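Local coordinates for protein Esterase/lipase (Lactobacillus rhamnosus, PDB 4N5H) that probably hydrolyses carboxylic esters, and may also transfer acyl groups, as a serine esterase of the alpha/beta-hydrolase fold, at residues H36-Y41 / L53-P58; V110-Q115 / D208-G213; Q159-L164 / K228-P233; L182-A187 / K277-V282. The protein carries 1 engineered substitution. All blocks are in the same frame, centred on the assembly; numbering follows the deposited sequence.

Contact 1 (H36-Y41 / L53-P58); sequences HWETEY and LNLYYP
Trp-37 and Tyr-56 lie side by side on one face of the hairpin, with Tyr-56 CZ at the edge of the indole. Their planes are 37° apart, and Trp-37 CE3 comes to 3.3 Å from Tyr-56 CE2. Thr-39 CG2 covers one face of the indole, 3.3 Å above its plane. On the other side of the sheet, the Tyr-41 ring has Leu-53 O and Glu-38 OE1 at its edge, and its CE1 meets Leu-55 CD1 at 3.4 Å. Trp-287 of the second subunit stacks on this ring.

Glu-38 OE1 accepts two phenol bonds from opposite faces of the carboxylate plane. Tyr-57 OH reaches it across the strands at 2.7 Å, and Tyr-41 OH from its own strand. The extended Glu-38 chain (chi2 163°) carries the carboxylate out to both. With an alanine here, Tyr-57 OH and Tyr-41 OH are likely to lose the acceptor they share, and the Tyr-57 ring would be freer to turn. Asn-54 OD1 accepts from Glu-40 N at 3.2 Å and also from Arg-82.

Glu-40 and Tyr-41 both face Leu-53. This is a G1 beta bulge in an antiparallel hairpin, here the one that starts the central sheet of the alpha/beta-hydrolase fold.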
loop_
_atom_site.group_PDB
_atom_site.type_symbol
_atom_site.label_atom_id
_atom_site.label_comp_id
_atom_site.label_asym_id
_atom_site.label_seq_id
_atom_site.Cartn_x
_atom_site.Cartn_y
_atom_site.Cartn_z
ATOM N N HIS A 36 11.872 12.042 8.495
ATOM C CA HIS A 36 12.301 11.986 7.087
ATOM C C HIS A 36 13.477 10.995 6.993
ATOM O O HIS A 36 14.285 10.907 7.863
ATOM C CB HIS A 36 12.817 13.330 6.606
ATOM C CG HIS A 36 11.765 14.394 6.501
ATOM N ND1 HIS A 36 12.063 15.731 6.383
ATOM C CD2 HIS A 36 10.434 14.296 6.480
ATOM C CE1 HIS A 36 10.937 16.424 6.323
ATOM N NE2 HIS A 36 9.934 15.573 6.377
ATOM N N TRP A 37 13.546 10.310 5.873
ATOM C CA TRP A 37 14.677 9.414 5.624
ATOM C C TRP A 37 15.252 9.693 4.196
ATOM O O TRP A 37 14.506 10.095 3.280
ATOM C CB TRP A 37 14.428 7.913 5.861
ATOM C CG TRP A 37 13.571 7.035 4.914
ATOM C CD1 TRP A 37 12.659 7.420 4.007
ATOM C CD2 TRP A 37 13.515 5.568 4.930
ATOM N NE1 TRP A 37 12.050 6.357 3.455
ATOM C CE2 TRP A 37 12.536 5.188 3.998
ATOM C CE3 TRP A 37 14.183 4.560 5.655
ATOM C CZ2 TRP A 37 12.172 3.814 3.799
ATOM C CZ3 TRP A 37 13.920 3.185 5.352
ATOM C CH2 TRP A 37 12.915 2.842 4.458
ATOM N N GLU A 38 16.543 9.349 4.048
ATOM C CA GLU A 38 17.271 9.410 2.825
ATOM C C GLU A 38 17.865 7.998 2.667
ATOM O O GLU A 38 18.586 7.546 3.525
ATOM C CB GLU A 38 18.406 10.436 2.972
ATOM C CG GLU A 38 17.939 11.878 3.152
ATOM C CD GLU A 38 19.006 12.828 3.686
ATOM O OE1 GLU A 38 20.154 12.399 3.940
ATOM O OE2 GLU A 38 18.672 14.022 4.025
ATOM N N THR A 39 17.565 7.377 1.553
ATOM C CA THR A 39 17.821 5.949 1.450
ATOM C C THR A 39 18.888 5.582 0.428
ATOM O O THR A 39 19.108 6.328 -0.557
ATOM C CB THR A 39 16.523 5.172 1.131
ATOM O OG1 THR A 39 15.924 5.673 -0.054
ATOM C CG2 THR A 39 15.557 5.275 2.272
ATOM N N GLU A 40 19.436 4.372 0.616
ATOM C CA GLU A 40 20.216 3.726 -0.442
ATOM C C GLU A 40 21.465 4.496 -0.881
ATOM O O GLU A 40 21.852 4.589 -2.041
ATOM C CB GLU A 40 19.256 3.439 -1.657
ATOM C CG GLU A 40 19.837 2.340 -2.580
ATOM C CD GLU A 40 19.032 2.245 -3.880
ATOM O OE1 GLU A 40 18.376 3.240 -4.342
ATOM O OE2 GLU A 40 19.159 1.186 -4.577
ATOM N N TYR A 41 22.178 5.075 0.079
ATOM C CA TYR A 41 23.431 5.623 -0.254
ATOM C C TYR A 41 24.499 4.526 -0.342
ATOM O O TYR A 41 24.709 3.757 0.624
ATOM C CB TYR A 41 23.883 6.534 0.864
ATOM C CG TYR A 41 23.242 7.863 1.086
ATOM C CD1 TYR A 41 22.243 8.057 2.077
ATOM C CD2 TYR A 41 23.633 8.958 0.361
ATOM C CE1 TYR A 41 21.724 9.298 2.340
ATOM C CE2 TYR A 41 23.097 10.204 0.623
ATOM C CZ TYR A 41 22.193 10.353 1.648
ATOM O OH TYR A 41 21.748 11.661 1.919
ATOM N N LEU A 53 23.510 2.341 2.852
ATOM C CA LEU A 53 23.011 2.821 4.196
ATOM C C LEU A 53 21.810 3.733 4.015
ATOM O O LEU A 53 21.599 4.308 2.928
ATOM C CB LEU A 53 24.132 3.413 5.084
ATOM C CG LEU A 53 24.880 4.582 4.477
ATOM C CD1 LEU A 53 24.120 5.911 4.667
ATOM C CD2 LEU A 53 26.200 4.813 5.158
ATOM N N ASN A 54 21.062 3.897 5.142
ATOM C CA ASN A 54 19.982 4.844 5.231
ATOM C C ASN A 54 20.337 5.849 6.317
ATOM O O ASN A 54 20.991 5.496 7.337
ATOM C CB ASN A 54 18.639 4.215 5.661
ATOM C CG ASN A 54 18.069 3.242 4.622
ATOM O OD1 ASN A 54 18.318 3.293 3.461
ATOM N ND2 ASN A 54 17.304 2.336 5.121
ATOM N N LEU A 55 19.813 7.047 6.114
ATOM C CA LEU A 55 19.863 8.143 7.107
ATOM C C LEU A 55 18.451 8.562 7.475
ATOM O O LEU A 55 17.553 8.729 6.636
ATOM C CB LEU A 55 20.622 9.354 6.594
ATOM C CG LEU A 55 22.028 9.053 6.001
ATOM C CD1 LEU A 55 22.684 10.288 5.476
ATOM C CD2 LEU A 55 22.920 8.384 7.041
ATOM N N TYR A 56 18.270 8.872 8.771
ATOM C CA TYR A 56 16.944 9.199 9.298
ATOM C C TYR A 56 17.093 10.472 10.173
ATOM O O TYR A 56 18.094 10.665 10.897
ATOM C CB TYR A 56 16.381 8.103 10.212
ATOM C CG TYR A 56 16.426 6.703 9.650
ATOM C CD1 TYR A 56 17.572 5.943 9.664
ATOM C CD2 TYR A 56 15.246 6.115 9.186
ATOM C CE1 TYR A 56 17.595 4.642 9.172
ATOM C CE2 TYR A 56 15.247 4.792 8.736
ATOM C CZ TYR A 56 16.455 4.071 8.697
ATOM O OH TYR A 56 16.446 2.751 8.289
ATOM N N TYR A 57 16.057 11.304 10.139
ATOM C CA TYR A 57 16.049 12.566 10.858
ATOM C C TYR A 57 14.614 12.947 11.293
ATOM O O TYR A 57 13.638 12.583 10.715
ATOM C CB TYR A 57 16.401 13.698 9.843
ATOM C CG TYR A 57 17.653 13.459 8.996
ATOM C CD1 TYR A 57 17.551 12.829 7.792
ATOM C CD2 TYR A 57 18.890 13.896 9.379
ATOM C CE1 TYR A 57 18.616 12.608 6.992
ATOM C CE2 TYR A 57 19.996 13.711 8.579
ATOM C CZ TYR A 57 19.843 13.049 7.340
ATOM O OH TYR A 57 20.942 12.889 6.527
ATOM N N PRO A 58 14.574 13.748 12.351
ATOM C CA PRO A 58 13.216 14.318 12.658
ATOM C C PRO A 58 12.756 15.162 11.503
ATOM O O PRO A 58 13.608 15.762 10.839
ATOM C CB PRO A 58 13.538 15.199 13.904
ATOM C CG PRO A 58 14.989 15.424 13.886
ATOM C CD PRO A 58 15.648 14.296 13.182
#

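Contact 2 (V110-Q115 / D208-G213); sequences VDLRGQ and DKLSGG
Leu-112 N donates to Leu-210 O at 2.9 Å, the one direct hydrogen bond between the two segments. It is nearly straight, at 161°, and lies in the carbonyl plane on a lone pair. A water adds a second polar link. It lies 2.7 Å from Val-110 O and 2.7 Å from Lys-209 O, with more acceptors around it than it has protons to give, so which of them it serves is not settled.

The contact is a meeting of helix ends. Helix 112-129 begins here and helix 203-211 stops here. The latter belongs to the helical region between strands 179-183 and 235-240, a place where alpha/beta hydrolases often carry cap insertions. Asp-111 is the N-cap of the first helix. Its OD1 takes weak bonds from Arg-113 N and Gly-114 N. Gly-212 is the first residue past the second helix, and its positive phi (57°) suits glycine. A side chain there would also run into Asp-111 OD2. Ser-211 OG accepts from Gly-213 N at 3.1 Å, an ST turn.

The non-polar part is small. Leu-112 CB touches Leu-210 CD2 at 4.0 Å and lies 3.2 Å from Leu-210 O. Asp-111 CB also rests on Leu-210 O, at 3.4 Å. The rest of the Leu-112 side chain packs on His-150, Leu-151 and Leu-154 of helix 147-158, while Leu-210 reaches Trp-77.

Charged groups bond elsewhere. Lys-209 NZ forms a salt bridge with Glu-4, and Arg-113 pairs with Asp-214.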
loop_
_atom_site.group_PDB
_atom_site.type_symbol
_atom_site.label_atom_id
_atom_site.label_comp_id
_atom_site.label_asym_id
_atom_site.label_seq_id
_atom_site.Cartn_x
_atom_site.Cartn_y
_atom_site.Cartn_z
ATOM N N VAL A 110 30.675 -13.532 2.722
ATOM C CA VAL A 110 31.846 -13.004 3.395
ATOM C C VAL A 110 31.997 -13.758 4.738
ATOM O O VAL A 110 31.165 -14.614 5.128
ATOM C CB VAL A 110 31.710 -11.489 3.669
ATOM C CG1 VAL A 110 31.640 -10.756 2.342
ATOM C CG2 VAL A 110 30.441 -11.224 4.454
ATOM N N ASP A 111 33.066 -13.426 5.439
ATOM C CA ASP A 111 33.257 -13.841 6.798
ATOM C C ASP A 111 33.215 -12.602 7.709
ATOM O O ASP A 111 32.800 -11.520 7.241
ATOM C CB ASP A 111 34.582 -14.638 7.001
ATOM C CG ASP A 111 35.795 -13.891 6.654
ATOM O OD1 ASP A 111 35.843 -12.656 6.766
ATOM O OD2 ASP A 111 36.834 -14.548 6.327
ATOM N N LEU A 112 33.538 -12.803 8.978
ATOM C CA LEU A 112 33.417 -11.703 9.962
ATOM C C LEU A 112 34.237 -10.519 9.547
ATOM O O LEU A 112 33.844 -9.398 9.706
ATOM C CB LEU A 112 33.822 -12.232 11.328
ATOM C CG LEU A 112 33.925 -11.149 12.463
ATOM C CD1 LEU A 112 32.564 -10.403 12.626
ATOM C CD2 LEU A 112 34.361 -11.804 13.765
ATOM N N ARG A 113 35.444 -10.736 8.993
ATOM C CA ARG A 113 36.259 -9.605 8.574
ATOM C C ARG A 113 35.566 -8.737 7.542
ATOM O O ARG A 113 35.649 -7.487 7.608
ATOM C CB ARG A 113 37.681 -10.058 8.107
ATOM C CG ARG A 113 38.514 -8.967 7.544
ATOM C CD ARG A 113 39.873 -9.449 7.089
ATOM N NE ARG A 113 40.753 -9.849 8.168
ATOM C CZ ARG A 113 41.053 -11.114 8.468
ATOM N NH1 ARG A 113 40.440 -12.132 7.804
ATOM N NH2 ARG A 113 41.915 -11.384 9.471
ATOM N N GLY A 114 34.914 -9.358 6.542
ATOM C CA GLY A 114 34.198 -8.607 5.456
ATOM C C GLY A 114 33.081 -7.778 6.144
ATOM O O GLY A 114 32.901 -6.621 5.751
ATOM N N GLN A 115 32.420 -8.336 7.117
ATOM C CA GLN A 115 31.301 -7.621 7.846
ATOM C C GLN A 115 31.829 -6.406 8.587
ATOM O O GLN A 115 31.273 -5.292 8.507
ATOM C CB GLN A 115 30.480 -8.524 8.792
ATOM C CG GLN A 115 29.829 -9.617 7.971
ATOM C CD GLN A 115 28.871 -10.431 8.753
ATOM O OE1 GLN A 115 29.059 -10.720 9.937
ATOM N NE2 GLN A 115 27.786 -10.769 8.115
ATOM N N ASP A 208 32.200 -21.440 12.201
ATOM C CA ASP A 208 33.004 -21.669 11.021
ATOM C C ASP A 208 32.847 -20.638 9.925
ATOM O O ASP A 208 33.802 -20.219 9.295
ATOM C CB ASP A 208 32.701 -23.068 10.463
ATOM C CG ASP A 208 33.442 -24.171 11.254
ATOM O OD1 ASP A 208 34.308 -23.821 12.125
ATOM O OD2 ASP A 208 33.197 -25.389 10.982
ATOM N N LYS A 209 31.617 -20.245 9.647
ATOM C CA LYS A 209 31.365 -19.256 8.635
ATOM C C LYS A 209 31.847 -17.873 9.154
ATOM O O LYS A 209 32.266 -17.064 8.298
ATOM C CB LYS A 209 29.878 -19.283 8.169
ATOM C CG LYS A 209 29.439 -20.554 7.389
ATOM C CD LYS A 209 30.369 -20.831 6.226
ATOM C CE LYS A 209 30.034 -22.135 5.520
ATOM N NZ LYS A 209 31.071 -22.395 4.492
ATOM N N LEU A 210 31.696 -17.594 10.418
ATOM C CA LEU A 210 32.186 -16.313 10.963
ATOM C C LEU A 210 33.704 -16.243 10.795
ATOM O O LEU A 210 34.240 -15.223 10.372
ATOM C CB LEU A 210 31.881 -16.161 12.447
ATOM C CG LEU A 210 30.488 -15.633 12.736
ATOM C CD1 LEU A 210 30.218 -15.791 14.217
ATOM C CD2 LEU A 210 30.392 -14.150 12.294
ATOM N N SER A 211 34.434 -17.340 11.104
ATOM C CA SER A 211 35.878 -17.256 11.040
ATOM C C SER A 211 36.423 -17.375 9.654
ATOM O O SER A 211 37.585 -16.980 9.401
ATOM C CB SER A 211 36.566 -18.338 11.933
ATOM O OG SER A 211 36.440 -19.605 11.220
ATOM N N GLY A 212 35.678 -18.006 8.728
ATOM C CA GLY A 212 36.155 -18.294 7.403
ATOM C C GLY A 212 37.426 -19.105 7.367
ATOM O O GLY A 212 38.117 -19.065 6.368
ATOM N N GLY A 213 37.671 -19.891 8.406
ATOM C CA GLY A 213 38.908 -20.703 8.580
ATOM C C GLY A 213 40.136 -19.912 9.019
ATOM O O GLY A 213 41.248 -20.455 9.274
HETATM O O HOH W 1 31.726 -17.179 5.666
#

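Contact 3 (Q159-L164 / K228-P233); sequences QQSAEL and KGLDLP
Gln-160 lays the middle of its side chain over the loop 228-233. Its CG lies 3.7 Å from Leu-232 CD2. The same CG is also 3.7 Å from Asp-231 O. The chain is folded rather than extended. CG stands beside the backbone N, and a second bend (chi2 -44°) turns the amide back, so that NE2 can donate to Ala-156 O in helix 147-158. On that path NE2 passes Pro-233 CD at 3.9 Å. The Gln-160 and Pro-233 side chains approach from opposite directions.

Ser-161 has a double part. Its OG is swung away from its own backbone N (chi1 166°) and accepts from Leu-164 N at 3.0 Å, which makes Ser-161 the N-cap of helix 162-168. Its CB meets Leu-230 CD2 at 3.8 Å. Leu-230 CG stands beside its backbone N (chi1 -63°), and both methyls come near Ser-161 CB, CD2 nearer than CD1. Leu-230 and Leu-232 also pack on Cys-157.

The contact joins two surface parts of the alpha/beta-hydrolase fold. One is the turn between helices 147-158 and 162-168, and the other is the loop that leads into strand 235-240.

The touching is mostly by methyl and methylene groups, with Asp-231 O and the Gln-160 amide nitrogen against carbon. Gln-160 NE2 and Ser-161 OG bond on their own side of the contact. The two segments are therefore held by shape and dispersion, not by directed bonds.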
loop_
_atom_site.group_PDB
_atom_site.type_symbol
_atom_site.label_atom_id
_atom_site.label_comp_id
_atom_site.label_asym_id
_atom_site.label_seq_id
_atom_site.Cartn_x
_atom_site.Cartn_y
_atom_site.Cartn_z
ATOM N N GLN A 159 38.033 0.076 17.068
ATOM C CA GLN A 159 38.268 1.472 16.921
ATOM C C GLN A 159 39.343 2.002 17.895
ATOM O O GLN A 159 39.931 3.038 17.606
ATOM C CB GLN A 159 36.930 2.214 17.068
ATOM C CG GLN A 159 37.011 3.718 17.198
ATOM C CD GLN A 159 37.478 4.450 15.948
ATOM O OE1 GLN A 159 37.566 3.870 14.882
ATOM N NE2 GLN A 159 37.717 5.745 16.083
ATOM N N GLN A 160 39.561 1.328 19.038
ATOM C CA GLN A 160 40.507 1.817 20.004
ATOM C C GLN A 160 41.909 1.194 19.827
ATOM O O GLN A 160 42.828 1.542 20.556
ATOM C CB GLN A 160 40.051 1.454 21.413
ATOM C CG GLN A 160 38.675 1.651 21.742
ATOM C CD GLN A 160 38.130 2.947 21.266
ATOM O OE1 GLN A 160 38.842 3.979 21.225
ATOM N NE2 GLN A 160 36.771 2.912 20.871
ATOM N N SER A 161 42.068 0.210 18.957
ATOM C CA SER A 161 43.256 -0.649 18.967
ATOM C C SER A 161 43.927 -0.731 17.597
ATOM O O SER A 161 43.393 -1.291 16.623
ATOM C CB SER A 161 42.914 -2.049 19.355
ATOM O OG SER A 161 43.952 -2.996 19.076
ATOM N N ALA A 162 45.159 -0.210 17.499
ATOM C CA ALA A 162 45.914 -0.305 16.241
ATOM C C ALA A 162 46.139 -1.773 15.807
ATOM O O ALA A 162 46.008 -2.116 14.610
ATOM C CB ALA A 162 47.299 0.350 16.399
ATOM N N GLU A 163 46.406 -2.643 16.761
ATOM C CA GLU A 163 46.640 -4.024 16.457
ATOM C C GLU A 163 45.366 -4.684 15.847
ATOM O O GLU A 163 45.435 -5.518 14.937
ATOM C CB GLU A 163 47.057 -4.789 17.707
ATOM C CG GLU A 163 47.352 -6.262 17.451
ATOM N N LEU A 164 44.208 -4.415 16.460
ATOM C CA LEU A 164 42.955 -5.018 15.896
ATOM C C LEU A 164 42.585 -4.391 14.589
ATOM O O LEU A 164 42.085 -5.031 13.728
ATOM C CB LEU A 164 41.826 -4.868 16.876
ATOM C CG LEU A 164 41.931 -5.673 18.177
ATOM C CD1 LEU A 164 40.699 -5.363 18.960
ATOM C CD2 LEU A 164 42.066 -7.147 17.930
ATOM N N LYS A 228 40.580 -6.951 25.754
ATOM C CA LYS A 228 41.778 -7.002 26.667
ATOM C C LYS A 228 42.660 -5.821 26.441
ATOM O O LYS A 228 43.078 -5.552 25.299
ATOM C CB LYS A 228 42.567 -8.282 26.417
ATOM C CG LYS A 228 41.753 -9.566 26.639
ATOM C CD LYS A 228 42.527 -10.853 26.317
ATOM C CE LYS A 228 43.292 -10.811 24.954
ATOM N NZ LYS A 228 42.807 -11.666 23.789
ATOM N N GLY A 229 42.853 -5.007 27.471
ATOM C CA GLY A 229 43.920 -4.025 27.485
ATOM C C GLY A 229 43.540 -2.662 26.987
ATOM O O GLY A 229 44.390 -1.847 26.747
ATOM N N LEU A 230 42.230 -2.419 26.721
ATOM C CA LEU A 230 41.872 -1.236 26.005
ATOM C C LEU A 230 41.112 -0.309 26.864
ATOM O O LEU A 230 40.372 -0.766 27.773
ATOM C CB LEU A 230 40.975 -1.632 24.819
ATOM C CG LEU A 230 41.584 -2.506 23.765
ATOM C CD1 LEU A 230 40.514 -2.779 22.702
ATOM C CD2 LEU A 230 42.816 -1.872 23.124
ATOM N N ASP A 231 41.221 0.978 26.601
ATOM C CA ASP A 231 40.388 1.923 27.291
ATOM C C ASP A 231 39.199 2.187 26.370
ATOM O O ASP A 231 39.332 2.718 25.249
ATOM C CB ASP A 231 41.110 3.211 27.578
ATOM C CG ASP A 231 42.121 3.085 28.715
ATOM O OD1 ASP A 231 42.094 2.112 29.502
ATOM O OD2 ASP A 231 42.923 4.012 28.788
ATOM N N LEU A 232 38.053 1.782 26.866
ATOM C CA LEU A 232 36.795 1.725 26.063
ATOM C C LEU A 232 35.822 2.837 26.474
ATOM O O LEU A 232 35.786 3.301 27.599
ATOM C CB LEU A 232 36.143 0.307 26.170
ATOM C CG LEU A 232 36.945 -0.814 25.545
ATOM C CD1 LEU A 232 36.365 -2.138 25.916
ATOM C CD2 LEU A 232 37.061 -0.758 23.975
ATOM N N PRO A 233 34.881 3.153 25.554
ATOM C CA PRO A 233 33.772 3.930 25.995
ATOM C C PRO A 233 32.917 3.174 27.012
ATOM O O PRO A 233 32.976 1.923 27.116
ATOM C CB PRO A 233 32.962 4.156 24.669
ATOM C CG PRO A 233 33.435 3.150 23.754
ATOM C CD PRO A 233 34.755 2.639 24.189
#

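Contact 4 (L182-A187 / K277-V282); sequences LVCPVA and KHVFNV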
loop_
_atom_site.group_PDB
_atom_site.type_symbol
_atom_site.label_atom_id
_atom_site.label_comp_id
_atom_site.label_asym_id
_atom_site.label_seq_id
_atom_site.Cartn_x
_atom_site.Cartn_y
_atom_site.Cartn_z
ATOM N N LEU A 182 24.139 -2.164 23.683
ATOM C CA LEU A 182 23.962 -3.509 23.104
ATOM C C LEU A 182 22.618 -4.030 23.513
ATOM O O LEU A 182 22.324 -4.126 24.704
ATOM C CB LEU A 182 25.060 -4.427 23.559
ATOM C CG LEU A 182 26.496 -3.926 23.371
ATOM C CD1 LEU A 182 27.487 -4.904 23.984
ATOM C CD2 LEU A 182 26.839 -3.593 21.955
ATOM N N VAL A 183 21.810 -4.432 22.561
ATOM C CA VAL A 183 20.483 -4.944 22.851
ATOM C C VAL A 183 20.495 -6.471 22.597
ATOM O O VAL A 183 20.612 -6.894 21.470
ATOM C CB VAL A 183 19.367 -4.280 21.964
ATOM C CG1 VAL A 183 17.979 -4.866 22.197
ATOM C CG2 VAL A 183 19.320 -2.791 22.228
ATOM N N CYS A 184 20.310 -7.256 23.649
ATOM C CA CYS A 184 20.352 -8.705 23.602
ATOM C C CYS A 184 21.512 -9.219 22.737
ATOM O O CYS A 184 21.326 -9.979 21.804
ATOM C CB CYS A 184 19.046 -9.334 23.060
ATOM S SG CYS A 184 17.593 -8.855 24.042
ATOM N N PRO A 185 22.733 -8.761 23.067
ATOM C CA PRO A 185 23.830 -9.104 22.176
ATOM C C PRO A 185 24.176 -10.594 22.241
ATOM O O PRO A 185 23.972 -11.237 23.275
ATOM C CB PRO A 185 25.014 -8.338 22.741
ATOM C CG PRO A 185 24.668 -8.191 24.162
ATOM C CD PRO A 185 23.173 -7.902 24.165
ATOM N N VAL A 186 24.728 -11.098 21.145
ATOM C CA VAL A 186 25.408 -12.401 21.094
ATOM C C VAL A 186 26.914 -12.171 21.063
ATOM O O VAL A 186 27.578 -12.446 20.102
ATOM C CB VAL A 186 24.829 -13.246 20.000
ATOM C CG1 VAL A 186 25.376 -14.682 20.118
ATOM C CG2 VAL A 186 23.324 -13.302 20.246
ATOM N N ALA A 187 27.408 -11.562 22.107
ATOM C CA ALA A 187 28.775 -11.082 22.069
ATOM C C ALA A 187 29.836 -12.157 22.307
ATOM O O ALA A 187 31.040 -11.900 21.997
ATOM C CB ALA A 187 28.965 -9.915 23.000
ATOM N N LYS A 277 10.475 -10.258 24.864
ATOM C CA LYS A 277 11.296 -11.271 24.210
ATOM C C LYS A 277 12.591 -10.678 23.643
ATOM O O LYS A 277 12.869 -9.518 23.792
ATOM C CB LYS A 277 10.494 -11.886 23.075
ATOM C CG LYS A 277 10.135 -10.916 21.925
ATOM C CD LYS A 277 9.566 -11.629 20.708
ATOM C CE LYS A 277 10.687 -12.306 19.898
ATOM N NZ LYS A 277 11.667 -11.465 19.164
ATOM N N HIS A 278 13.387 -11.535 22.978
ATOM C CA HIS A 278 14.604 -11.083 22.290
ATOM C C HIS A 278 14.287 -9.892 21.453
ATOM O O HIS A 278 13.365 -9.893 20.657
ATOM C CB HIS A 278 15.063 -12.259 21.389
ATOM C CG HIS A 278 16.367 -12.040 20.716
ATOM N ND1 HIS A 278 17.539 -11.905 21.428
ATOM C CD2 HIS A 278 16.705 -12.025 19.408
ATOM C CE1 HIS A 278 18.533 -11.716 20.572
ATOM N NE2 HIS A 278 18.069 -11.847 19.351
ATOM N N VAL A 279 15.098 -8.867 21.633
ATOM C CA VAL A 279 15.095 -7.627 20.911
ATOM C C VAL A 279 13.735 -6.949 20.782
ATOM O O VAL A 279 13.449 -6.310 19.778
ATOM C CB VAL A 279 15.807 -7.694 19.532
ATOM C CG1 VAL A 279 17.265 -8.151 19.712
ATOM C CG2 VAL A 279 15.097 -8.520 18.527
ATOM N N PHE A 280 12.915 -7.044 21.823
ATOM C CA PHE A 280 11.514 -6.562 21.727
ATOM C C PHE A 280 11.455 -5.071 21.464
ATOM O O PHE A 280 10.587 -4.619 20.729
ATOM C CB PHE A 280 10.688 -6.915 23.000
ATOM C CG PHE A 280 11.039 -6.026 24.163
ATOM C CD1 PHE A 280 10.444 -4.779 24.327
ATOM C CD2 PHE A 280 12.024 -6.423 25.117
ATOM C CE1 PHE A 280 10.849 -3.941 25.384
ATOM C CE2 PHE A 280 12.388 -5.641 26.174
ATOM C CZ PHE A 280 11.798 -4.345 26.322
ATOM N N ASN A 281 12.407 -4.355 22.007
ATOM C CA ASN A 281 12.426 -2.861 21.887
ATOM C C ASN A 281 12.819 -2.295 20.539
ATOM O O ASN A 281 12.578 -1.141 20.222
ATOM C CB ASN A 281 13.210 -2.227 23.017
ATOM C CG ASN A 281 14.646 -2.638 23.012
ATOM O OD1 ASN A 281 14.933 -3.851 23.150
ATOM N ND2 ASN A 281 15.527 -1.739 22.720
ATOM N N VAL A 282 13.445 -3.140 19.766
ATOM C CA VAL A 282 13.759 -2.904 18.367
ATOM C C VAL A 282 12.586 -3.332 17.429
ATOM O O VAL A 282 12.209 -2.611 16.460
ATOM C CB VAL A 282 15.000 -3.689 17.939
ATOM C CG1 VAL A 282 15.344 -3.486 16.453
ATOM C CG2 VAL A 282 16.210 -3.196 18.756
#
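Val-183 CG1 is at the apolar centre. It lies 4.2 Å from Val-279 CG1 and also 4.2 Å from Val-282 CG2. Next to it, Cys-184 CB meets Val-279 CG1 at 4.0 Å. That same valine methyl sits over the centre of one face of the His-278 ring, 3.7 Å above its plane.

Strand 179-183 ends at this point, and the segment 277-282 carries the histidine of a probable Ser-His-Asp catalytic triad. His-278 ND1 bonds to Asp-243 and NE2 to Ser-146, which stands on a likely nucleophile elbow. This is the usual active-site layout of the alpha/beta-hydrolase fold.

Further out, Cys-184 works on two sides. Its CB lies 3.4 Å from His-278 ND1, obliquely to the ring. Its SG is placed beside its own backbone N (chi1 -58°) and accepts from Val-279 N at 3.5 Å, almost straight at 171°. Val-279 is the N-cap of helix 280-283, so the sulfur grips the turn between the histidine and that helix. If the sulfur were lost to an alanine, Val-279 N would probably be left without this acceptor and the turn from His-278 into the helix less firmly fixed.

At the polar edge, Asn-281 OD1 lies 3.3 Å from Val-183 CG1, and its ND2 donates to Asn-294 in helix 288-311. Lys-277 NZ donates to His-278 O and so holds the backbone beside the histidine.

Overall arrangement
Contact 4 holds the histidine of the probable triad and is the most central, about 9 Å from the centre of the chain. The other three centres lie about 17 to 18 Å out. Contact 1 reaches the same sheet as contact 4. Their centres are about 23 Å apart and their nearest atoms about 10 Å. Contact 1 closes before the others open along the chain, and the side chain of Pro-58 is about 11 Å from a bound calcium ion. Contacts 2, 3 and 4 interleave in sequence. Contact 2 comes within about 7 Å of both contact 3 and contact 4, nearest atoms, without touching either. The nearest atoms of contacts 3 and 4 are about 9 Å apart.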